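PDB 5I0F: glycoside hydrolase family 31, which degrades cycloalternan, a cyclic glucose oligosaccharide, through a covalent glycosyl-enzyme intermediate. Local coordinates for residues G381-L386 against D460-K465; F295-S300 against P586-H591; F178-D183 against T209-P214. All coordinates share one frame; numbering follows the deposited sequence.

Contact 1 (G381-L386 against D460-K465)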
loop_
_atom_site.group_PDB
_atom_site.type_symbol
_atom_site.label_atom_id
_atom_site.label_comp_id
_atom_site.label_asym_id
_atom_site.label_seq_id
_atom_site.Cartn_x
_atom_site.Cartn_y
_atom_site.Cartn_z
ATOM N N GLY A 381 15.233 -26.964 3.522
ATOM C CA GLY A 381 14.397 -26.447 2.457
ATOM C C GLY A 381 13.575 -25.222 2.812
ATOM O O GLY A 381 12.551 -25.001 2.203
ATOM N N ILE A 382 14.033 -24.416 3.776
ATOM C CA ILE A 382 13.335 -23.210 4.220
ATOM C C ILE A 382 14.203 -22.004 3.862
ATOM O O ILE A 382 15.386 -21.957 4.229
ATOM C CB ILE A 382 13.080 -23.247 5.749
ATOM C CG1 ILE A 382 12.220 -24.464 6.121
ATOM C CG2 ILE A 382 12.380 -21.979 6.220
ATOM C CD1 ILE A 382 12.149 -24.753 7.608
ATOM N N ARG A 383 13.602 -21.020 3.191
ATOM C CA ARG A 383 14.293 -19.760 2.867
ATOM C C ARG A 383 14.010 -18.693 3.926
ATOM O O ARG A 383 13.019 -18.776 4.643
ATOM C CB ARG A 383 13.913 -19.282 1.470
ATOM C CG ARG A 383 14.720 -19.943 0.363
ATOM C CD ARG A 383 14.289 -21.368 0.073
ATOM N NE ARG A 383 15.052 -21.914 -1.062
ATOM C CZ ARG A 383 14.827 -23.098 -1.629
ATOM N NH1 ARG A 383 13.851 -23.890 -1.203
ATOM N NH2 ARG A 383 15.583 -23.492 -2.649
ATOM N N VAL A 384 14.906 -17.704 4.028
ATOM C CA VAL A 384 14.860 -16.727 5.124
ATOM C C VAL A 384 14.736 -15.311 4.563
ATOM O O VAL A 384 15.537 -14.895 3.724
ATOM C CB VAL A 384 16.117 -16.848 6.033
ATOM C CG1 VAL A 384 16.095 -15.809 7.158
ATOM C CG2 VAL A 384 16.230 -18.253 6.613
ATOM N N ILE A 385 13.707 -14.585 5.007
ATOM C CA ILE A 385 13.441 -13.206 4.568
ATOM C C ILE A 385 13.570 -12.252 5.771
ATOM O O ILE A 385 13.000 -12.531 6.812
ATOM C CB ILE A 385 11.998 -13.096 4.008
ATOM C CG1 ILE A 385 11.753 -14.105 2.873
ATOM C CG2 ILE A 385 11.656 -11.674 3.583
ATOM C CD1 ILE A 385 12.452 -13.836 1.588
ATOM N N LEU A 386 14.285 -11.129 5.622
ATOM C CA LEU A 386 14.422 -10.142 6.687
ATOM C C LEU A 386 13.676 -8.855 6.376
ATOM O O LEU A 386 13.699 -8.361 5.233
ATOM C CB LEU A 386 15.892 -9.791 6.924
ATOM C CG LEU A 386 16.837 -10.942 7.276
ATOM C CD1 LEU A 386 18.226 -10.404 7.603
ATOM C CD2 LEU A 386 16.303 -11.773 8.435
ATOM N N ASP A 460 23.745 -15.082 3.580
ATOM C CA ASP A 460 23.027 -15.897 2.598
ATOM C C ASP A 460 21.497 -15.834 2.745
ATOM O O ASP A 460 20.817 -16.792 2.426
ATOM C CB ASP A 460 23.545 -17.349 2.595
ATOM C CG ASP A 460 23.237 -18.102 1.295
ATOM O OD1 ASP A 460 23.198 -17.478 0.204
ATOM O OD2 ASP A 460 23.039 -19.339 1.377
ATOM N N ILE A 461 20.950 -14.700 3.182
ATOM C CA ILE A 461 19.498 -14.554 3.179
ATOM C C ILE A 461 18.945 -14.521 1.749
ATOM O O ILE A 461 19.668 -14.268 0.775
ATOM C CB ILE A 461 18.988 -13.337 3.975
ATOM C CG1 ILE A 461 19.298 -12.031 3.295
ATOM C CG2 ILE A 461 19.511 -13.332 5.409
ATOM C CD1 ILE A 461 18.496 -10.899 3.882
ATOM N N ASP A 462 17.643 -14.783 1.636
ATOM C CA ASP A 462 17.008 -15.046 0.356
ATOM C C ASP A 462 16.075 -13.931 -0.120
ATOM O O ASP A 462 15.521 -14.009 -1.221
ATOM C CB ASP A 462 16.218 -16.334 0.473
ATOM C CG ASP A 462 17.085 -17.486 0.893
ATOM O OD1 ASP A 462 17.884 -17.892 0.058
ATOM O OD2 ASP A 462 16.966 -17.972 2.049
ATOM N N GLY A 463 15.879 -12.912 0.697
ATOM C CA GLY A 463 15.010 -11.825 0.301
ATOM C C GLY A 463 14.700 -10.887 1.432
ATOM O O GLY A 463 15.166 -11.085 2.576
ATOM N N PHE A 464 13.877 -9.890 1.114
ATOM C CA PHE A 464 13.529 -8.845 2.063
ATOM C C PHE A 464 12.033 -8.561 2.113
ATOM O O PHE A 464 11.371 -8.528 1.069
ATOM C CB PHE A 464 14.266 -7.548 1.699
ATOM C CG PHE A 464 15.767 -7.639 1.814
ATOM C CD1 PHE A 464 16.396 -7.430 3.031
ATOM C CD2 PHE A 464 16.554 -7.868 0.675
ATOM C CE1 PHE A 464 17.788 -7.475 3.124
ATOM C CE2 PHE A 464 17.927 -7.930 0.763
ATOM C CZ PHE A 464 18.546 -7.733 1.977
ATOM N N LYS A 465 11.503 -8.368 3.324
ATOM C CA LYS A 465 10.171 -7.806 3.512
ATOM C C LYS A 465 10.319 -6.287 3.574
ATOM O O LYS A 465 10.617 -5.727 4.640
ATOM C CB LYS A 465 9.512 -8.338 4.784
ATOM C CG LYS A 465 8.081 -7.839 4.956
ATOM C CD LYS A 465 7.361 -8.544 6.087
ATOM C CE LYS A 465 5.922 -8.063 6.175
ATOM N NZ LYS A 465 5.156 -8.798 7.223
#

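Contact 2 (F295-S300 against P586-H591). With BGC (beta-D-glucopyranose), chain C.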
loop_
_atom_site.group_PDB
_atom_site.type_symbol
_atom_site.label_atom_id
_atom_site.label_comp_id
_atom_site.label_asym_id
_atom_site.label_seq_id
_atom_site.Cartn_x
_atom_site.Cartn_y
_atom_site.Cartn_z
ATOM N N PHE A 295 5.870 -20.544 -3.366
ATOM C CA PHE A 295 4.527 -21.104 -3.330
ATOM C C PHE A 295 4.217 -22.033 -2.172
ATOM O O PHE A 295 3.077 -22.512 -2.062
ATOM C CB PHE A 295 4.222 -21.795 -4.657
ATOM C CG PHE A 295 4.150 -20.845 -5.810
ATOM C CD1 PHE A 295 3.199 -19.841 -5.830
ATOM C CD2 PHE A 295 4.997 -20.973 -6.881
ATOM C CE1 PHE A 295 3.123 -18.961 -6.899
ATOM C CE2 PHE A 295 4.928 -20.095 -7.962
ATOM C CZ PHE A 295 3.999 -19.087 -7.961
ATOM N N GLY A 296 5.198 -22.301 -1.306
ATOM C CA GLY A 296 4.914 -23.043 -0.065
ATOM C C GLY A 296 4.354 -22.123 1.021
ATOM O O GLY A 296 4.165 -20.935 0.804
ATOM N N LEU A 297 4.080 -22.655 2.201
ATOM C CA LEU A 297 3.587 -21.809 3.298
ATOM C C LEU A 297 4.694 -20.881 3.820
ATOM O O LEU A 297 5.845 -21.316 4.060
ATOM C CB LEU A 297 3.036 -22.676 4.430
ATOM C CG LEU A 297 2.501 -21.956 5.668
ATOM C CD1 LEU A 297 1.370 -21.025 5.295
ATOM C CD2 LEU A 297 2.031 -22.984 6.683
ATOM N N TRP A 298 4.344 -19.610 3.979
ATOM C CA TRP A 298 5.214 -18.621 4.603
ATOM C C TRP A 298 4.837 -18.499 6.088
ATOM O O TRP A 298 3.666 -18.245 6.403
ATOM C CB TRP A 298 5.045 -17.246 3.970
ATOM C CG TRP A 298 5.568 -17.094 2.577
ATOM C CD1 TRP A 298 5.413 -17.958 1.528
ATOM C CD2 TRP A 298 6.325 -15.993 2.087
ATOM N NE1 TRP A 298 6.035 -17.463 0.407
ATOM C CE2 TRP A 298 6.605 -16.252 0.724
ATOM C CE3 TRP A 298 6.787 -14.810 2.665
ATOM C CZ2 TRP A 298 7.349 -15.373 -0.070
ATOM C CZ3 TRP A 298 7.525 -13.915 1.874
ATOM C CH2 TRP A 298 7.789 -14.200 0.519
ATOM N N ALA A 299 5.821 -18.657 6.966
ATOM C CA ALA A 299 5.635 -18.484 8.423
ATOM C C ALA A 299 6.205 -17.136 8.866
ATOM O O ALA A 299 7.310 -16.782 8.478
ATOM C CB ALA A 299 6.360 -19.583 9.131
ATOM N N SER A 300 5.473 -16.402 9.697
ATOM C CA SER A 300 5.918 -15.085 10.175
ATOM C C SER A 300 5.283 -14.786 11.542
ATOM O O SER A 300 4.194 -15.280 11.867
ATOM C CB SER A 300 5.534 -14.021 9.158
ATOM O OG SER A 300 5.919 -12.708 9.560
ATOM N N PRO A 586 -2.203 -16.725 -4.483
ATOM C CA PRO A 586 -0.816 -16.809 -4.994
ATOM C C PRO A 586 0.262 -17.006 -3.912
ATOM O O PRO A 586 1.055 -17.935 -4.027
ATOM C CB PRO A 586 -0.637 -15.489 -5.759
ATOM C CG PRO A 586 -2.045 -15.083 -6.127
ATOM C CD PRO A 586 -2.888 -15.509 -4.967
ATOM N N ILE A 587 0.206 -16.200 -2.841
ATOM C CA ILE A 587 1.130 -16.311 -1.713
ATOM C C ILE A 587 0.330 -16.610 -0.458
ATOM O O ILE A 587 -0.629 -15.890 -0.125
ATOM C CB ILE A 587 1.962 -15.039 -1.503
ATOM C CG1 ILE A 587 2.685 -14.633 -2.800
ATOM C CG2 ILE A 587 2.924 -15.196 -0.340
ATOM C CD1 ILE A 587 3.697 -15.622 -3.302
ATOM N N MET A 588 0.706 -17.708 0.192
ATOM C CA MET A 588 0.031 -18.224 1.381
ATOM C C MET A 588 0.919 -17.967 2.599
ATOM O O MET A 588 2.031 -18.509 2.685
ATOM C CB MET A 588 -0.234 -19.725 1.211
ATOM C CG MET A 588 -0.954 -20.344 2.393
ATOM S SD MET A 588 -1.014 -22.141 2.236
ATOM C CE MET A 588 -2.131 -22.494 3.593
ATOM N N GLN A 589 0.429 -17.171 3.545
ATOM C CA GLN A 589 1.246 -16.681 4.638
ATOM C C GLN A 589 0.430 -16.361 5.873
ATOM O O GLN A 589 -0.621 -15.710 5.776
ATOM C CB GLN A 589 1.959 -15.398 4.170
ATOM C CG GLN A 589 2.884 -14.720 5.183
ATOM C CD GLN A 589 2.456 -13.318 5.627
ATOM O OE1 GLN A 589 3.286 -12.523 6.069
ATOM N NE2 GLN A 589 1.165 -13.005 5.511
ATOM N N TYR A 590 0.930 -16.767 7.032
ATOM C CA TYR A 590 0.365 -16.304 8.321
ATOM C C TYR A 590 1.351 -15.347 8.995
ATOM O O TYR A 590 2.556 -15.439 8.790
ATOM C CB TYR A 590 -0.049 -17.468 9.227
ATOM C CG TYR A 590 1.090 -18.246 9.870
ATOM C CD1 TYR A 590 1.747 -17.751 11.003
ATOM C CD2 TYR A 590 1.480 -19.503 9.371
ATOM C CE1 TYR A 590 2.780 -18.471 11.600
ATOM C CE2 TYR A 590 2.502 -20.229 9.966
ATOM C CZ TYR A 590 3.151 -19.721 11.074
ATOM O OH TYR A 590 4.160 -20.451 11.660
ATOM N N HIS A 591 0.814 -14.445 9.808
ATOM C CA HIS A 591 1.593 -13.364 10.417
ATOM C C HIS A 591 0.895 -12.846 11.676
ATOM O O HIS A 591 -0.316 -12.992 11.832
ATOM C CB HIS A 591 1.803 -12.251 9.371
ATOM C CG HIS A 591 2.623 -11.085 9.840
ATOM N ND1 HIS A 591 3.815 -11.230 10.512
ATOM C CD2 HIS A 591 2.453 -9.751 9.668
ATOM C CE1 HIS A 591 4.303 -10.031 10.802
ATOM N NE2 HIS A 591 3.498 -9.115 10.289
HETATM C C2 BGC C . 3.794 -4.295 8.455
HETATM C C3 BGC C . 3.544 -5.422 9.474
HETATM C C4 BGC C . 4.779 -5.588 10.352
HETATM C C5 BGC C . 5.168 -4.258 11.015
HETATM C C6 BGC C . 6.513 -4.421 11.712
HETATM C C1 BGC C . 4.982 -3.327 8.693
HETATM O O2 BGC C . 2.688 -3.828 7.656
HETATM O O3 BGC C . 3.218 -6.638 8.796
HETATM O O4 BGC C . 4.545 -6.589 11.362
HETATM O O5 BGC C . 5.243 -3.138 10.096
HETATM O O6 BGC C . 6.803 -3.280 12.525
HETATM O O HOH W 1 2.911 -19.290 -1.016
HETATM O O HOH W 2 5.700 -11.538 6.921
#

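Contact 3 (F178-D183 against T209-P214)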
loop_
_atom_site.group_PDB
_atom_site.type_symbol
_atom_site.label_atom_id
_atom_site.label_comp_id
_atom_site.label_asym_id
_atom_site.label_seq_id
_atom_site.Cartn_x
_atom_site.Cartn_y
_atom_site.Cartn_z
ATOM N N PHE A 178 -7.788 0.587 -10.772
ATOM C CA PHE A 178 -7.235 1.599 -9.893
ATOM C C PHE A 178 -6.297 1.026 -8.829
ATOM O O PHE A 178 -6.094 1.649 -7.774
ATOM C CB PHE A 178 -8.342 2.447 -9.269
ATOM C CG PHE A 178 -9.307 3.018 -10.276
ATOM C CD1 PHE A 178 -8.902 4.001 -11.156
ATOM C CD2 PHE A 178 -10.627 2.593 -10.322
ATOM C CE1 PHE A 178 -9.775 4.534 -12.071
ATOM C CE2 PHE A 178 -11.513 3.147 -11.228
ATOM C CZ PHE A 178 -11.087 4.107 -12.114
ATOM N N GLY A 179 -5.711 -0.137 -9.142
ATOM C CA GLY A 179 -4.774 -0.818 -8.265
ATOM C C GLY A 179 -5.482 -1.744 -7.294
ATOM O O GLY A 179 -6.584 -2.221 -7.549
ATOM N N GLU A 180 -4.830 -1.995 -6.164
ATOM C CA GLU A 180 -5.400 -2.873 -5.132
ATOM C C GLU A 180 -6.504 -2.108 -4.376
ATOM O O GLU A 180 -6.243 -1.067 -3.754
ATOM C CB GLU A 180 -4.291 -3.345 -4.199
ATOM C CG GLU A 180 -4.732 -4.198 -2.998
ATOM C CD GLU A 180 -3.581 -4.499 -2.070
ATOM O OE1 GLU A 180 -2.749 -3.569 -1.837
ATOM O OE2 GLU A 180 -3.492 -5.658 -1.556
ATOM N N ARG A 181 -7.731 -2.629 -4.435
ATOM C CA ARG A 181 -8.867 -1.997 -3.773
ATOM C C ARG A 181 -9.545 -2.992 -2.854
ATOM O O ARG A 181 -9.592 -4.182 -3.141
ATOM C CB ARG A 181 -9.865 -1.419 -4.797
ATOM C CG ARG A 181 -9.267 -0.384 -5.738
ATOM C CD ARG A 181 -9.056 0.933 -5.006
ATOM N NE ARG A 181 -8.119 1.804 -5.688
ATOM C CZ ARG A 181 -7.897 3.085 -5.373
ATOM N NH1 ARG A 181 -8.557 3.694 -4.389
ATOM N NH2 ARG A 181 -7.001 3.757 -6.071
ATOM N N TYR A 182 -10.073 -2.484 -1.745
ATOM C CA TYR A 182 -10.548 -3.303 -0.635
ATOM C C TYR A 182 -12.062 -3.276 -0.424
ATOM O O TYR A 182 -12.583 -4.015 0.406
ATOM C CB TYR A 182 -9.885 -2.798 0.652
ATOM C CG TYR A 182 -8.384 -2.968 0.679
ATOM C CD1 TYR A 182 -7.542 -2.060 0.025
ATOM C CD2 TYR A 182 -7.797 -3.994 1.397
ATOM C CE1 TYR A 182 -6.160 -2.206 0.057
ATOM C CE2 TYR A 182 -6.436 -4.135 1.430
ATOM C CZ TYR A 182 -5.623 -3.226 0.763
ATOM O OH TYR A 182 -4.262 -3.343 0.817
ATOM N N ASP A 183 -12.753 -2.418 -1.157
ATOM C CA ASP A 183 -14.170 -2.158 -0.923
ATOM C C ASP A 183 -15.032 -2.974 -1.838
ATOM O O ASP A 183 -15.919 -3.679 -1.366
ATOM C CB ASP A 183 -14.521 -0.652 -0.966
ATOM C CG ASP A 183 -13.958 0.103 -2.176
ATOM O OD1 ASP A 183 -13.306 -0.482 -3.072
ATOM O OD2 ASP A 183 -14.203 1.335 -2.221
ATOM N N THR A 209 -5.935 2.914 -0.123
ATOM C CA THR A 209 -5.044 1.803 -0.440
ATOM C C THR A 209 -3.563 2.217 -0.365
ATOM O O THR A 209 -3.196 3.397 -0.590
ATOM C CB THR A 209 -5.387 1.219 -1.850
ATOM O OG1 THR A 209 -4.533 0.111 -2.145
ATOM C CG2 THR A 209 -5.236 2.249 -2.941
ATOM N N TYR A 210 -2.747 1.213 -0.076
ATOM C CA TYR A 210 -1.311 1.280 -0.150
ATOM C C TYR A 210 -0.770 1.236 -1.584
ATOM O O TYR A 210 0.373 1.653 -1.826
ATOM C CB TYR A 210 -0.662 0.080 0.539
ATOM C CG TYR A 210 -1.050 -0.263 1.955
ATOM C CD1 TYR A 210 -0.392 0.304 3.045
ATOM C CD2 TYR A 210 -2.012 -1.239 2.202
ATOM C CE1 TYR A 210 -0.722 -0.058 4.361
ATOM C CE2 TYR A 210 -2.341 -1.616 3.501
ATOM C CZ TYR A 210 -1.708 -1.019 4.582
ATOM O OH TYR A 210 -2.000 -1.412 5.888
ATOM N N LEU A 211 -1.564 0.690 -2.505
ATOM C CA LEU A 211 -1.097 0.324 -3.846
ATOM C C LEU A 211 -2.107 0.762 -4.920
ATOM O O LEU A 211 -2.757 -0.084 -5.585
ATOM C CB LEU A 211 -0.862 -1.188 -3.892
ATOM C CG LEU A 211 0.294 -1.698 -4.743
ATOM C CD1 LEU A 211 0.363 -3.223 -4.680
ATOM C CD2 LEU A 211 0.177 -1.244 -6.182
ATOM N N PRO A 212 -2.241 2.081 -5.112
ATOM C CA PRO A 212 -3.147 2.584 -6.136
ATOM C C PRO A 212 -2.451 2.574 -7.494
ATOM O O PRO A 212 -1.223 2.490 -7.555
ATOM C CB PRO A 212 -3.390 4.026 -5.690
ATOM C CG PRO A 212 -2.115 4.417 -5.034
ATOM C CD PRO A 212 -1.606 3.174 -4.353
ATOM N N MET A 213 -3.233 2.680 -8.556
ATOM C CA MET A 213 -2.715 2.965 -9.911
ATOM C C MET A 213 -3.720 3.824 -10.670
ATOM O O MET A 213 -4.927 3.675 -10.475
ATOM C CB MET A 213 -2.450 1.677 -10.682
ATOM C CG MET A 213 -1.336 0.812 -10.101
ATOM S SD MET A 213 -1.008 -0.601 -11.144
ATOM C CE MET A 213 -0.044 -1.649 -10.049
ATOM N N PRO A 214 -3.238 4.737 -11.534
ATOM C CA PRO A 214 -4.161 5.559 -12.314
ATOM C C PRO A 214 -4.560 4.862 -13.619
ATOM O O PRO A 214 -4.313 5.380 -14.711
ATOM C CB PRO A 214 -3.362 6.836 -12.544
ATOM C CG PRO A 214 -1.931 6.348 -12.641
ATOM C CD PRO A 214 -1.847 5.215 -11.654
#

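Contact 1 (G381-L386 against D460-K465)
D462 holds CG beside its own backbone N (chi1 -57°), which brings its carboxylate onto the neighbouring strand at V384. There OD2 takes the V384 N-H through its anti lone pair, at 2.9 Å from N to OD2, while D462 N donates in return to V384 O. The aliphatic part of R383 lies against the same carboxylate, CG 3.5 Å from D462 CG, although its guanidinium leads away. I461, with chi1 at 71°, holds CG1 between its backbone N and carbonyl carbon; CD1 and CG2 both meet the isobutyl end of L386, I461 CD1 lying 3.8 Å from L386 CD1, the two side chains crossing at about a right angle. G463 leaves room for I385, whose CD1 presses to 3.5 Å from G463 CA, a tight fit. Farther on the pairing is that of parallel strands: L386 N donates to G463 O, and K465 N to L386 O. Here strands 383-388 and 463-466 are consecutive staves of the (beta/alpha)8 barrel. H378 of helix 370-379 also binds D462 OD2; K465, a residue of the glycan pocket, forms a salt bridge with E330 through NZ; and I461 is wedged between helices 370-379 and 453-457.

Contact 2 (F295-S300 against P586-H591)
The indole of W298 presents one face to I587, whose CG2 methyl is the bump that sits on it, 4.0 Å from the centroid of the five-membered ring and nearly on its normal. Beside it, Q589 CG lies against W298 CB at 3.5 Å. The other side of the sheet is filled differently. L297 CD1 lodges against M588, meeting CG at 3.8 Å and also the sulfur, while Y590 spreads its ring beneath the backbone of A299. A chi1 of 73° puts Y590 CG between its backbone N and carbonyl carbon, and the ring leans across to A299, whose CA comes over its face in a CH-pi contact as A299 CB reaches the hydroxyl end; H317 binds that hydroxyl. These strands are the first and last of the TIM barrel, and their parallel pairing closes it: W298 N donates to M588 O, and Y590 N to W298 O. Near G296, water 1 bridges the strands, donating to G296 O and accepting from M588 N. At the C-terminal end S300 OG meets H591 ND1 at 2.7 Å in a weak, bent bond. Water 2 links S300 OG to Q589 OE1, while Q589 NE2 is bonded to D561. The far edge of the imidazole faces the glucose, NE2 lying 2.9 Å from BGC O3 and donating to BGC O4; E330, D532 and R516 hold the same sugar.

Contact 3 (F178-D183 against T209-P214)
F178 and M213 begin a short antiparallel ladder of backbone bonds, M213 N donating to F178 O and E180 N donating to L211 O at 2.9 Å. Between them G179 and P212 form a non-hydrogen-bonded pair with CA atoms 4.3 Å apart. G179, with positive phi, brings its CA to 3.4 Å from L211 O. CA-H...O contacts add to the ladder, among them F178 CA to M213 O at 3.2 Å.

Side-chain hydrogen bonds continue where the ladder stops. T209 OG1 donates to E180 O over a short 2.6 Å and accepts from L211 N, the latter closing an ST turn; chi1 of -179° sets the hydroxyl anti to its own N, within range of both. R181 grips F178 O side-on with NE and NH2, which places three donors, M213 N included, on one buried carbonyl oxygen; NH2 also binds D193 O. Both tyrosine hydroxyls are held by the loop that follows barrel strand 527-529, Y182 OH by A530 O and Y210 OH by N of D532, a residue of the glycan pocket, and E180 OE2 accepts from W558 NE1. The pairing joins the edge strand 174-179 of a five-stranded mixed sheet to strand 212-219 beside it, just where the chain turns a corner at F178 and again at P214.

Contacts with flat groups come last. The guanidinium of R181 is roofed by T209 CG2, a methyl 3.7 Å above its plane and over its centre, while NH2 touches P212 CB. Y182 turns its ring edge to T209, and its hydroxyl comes up in plane at the edge of the Y210 ring, Y182 OH to Y210 CD2 at 3.4 Å.

From the N terminus, contact 3 comes first, closing a short loop of 25 residues between 178-183 and 209-214 and pairing neighbouring strands of the mixed sheet that precedes the barrel. In series with it, contact 2 opens at 295-300 and closes only at 586-591, so that 285 residues separate the two strands that seal the barrel. Contact 1 is nested inside that loop, tying the third and fourth strands across 73 intervening residues, which include helix 400-412. Contacts 1 and 2 touch at their pocket ends, where K465 NZ lies 3.5 Å from H591 NE2; contact 3 stays about 10 Å from either at the nearest atoms.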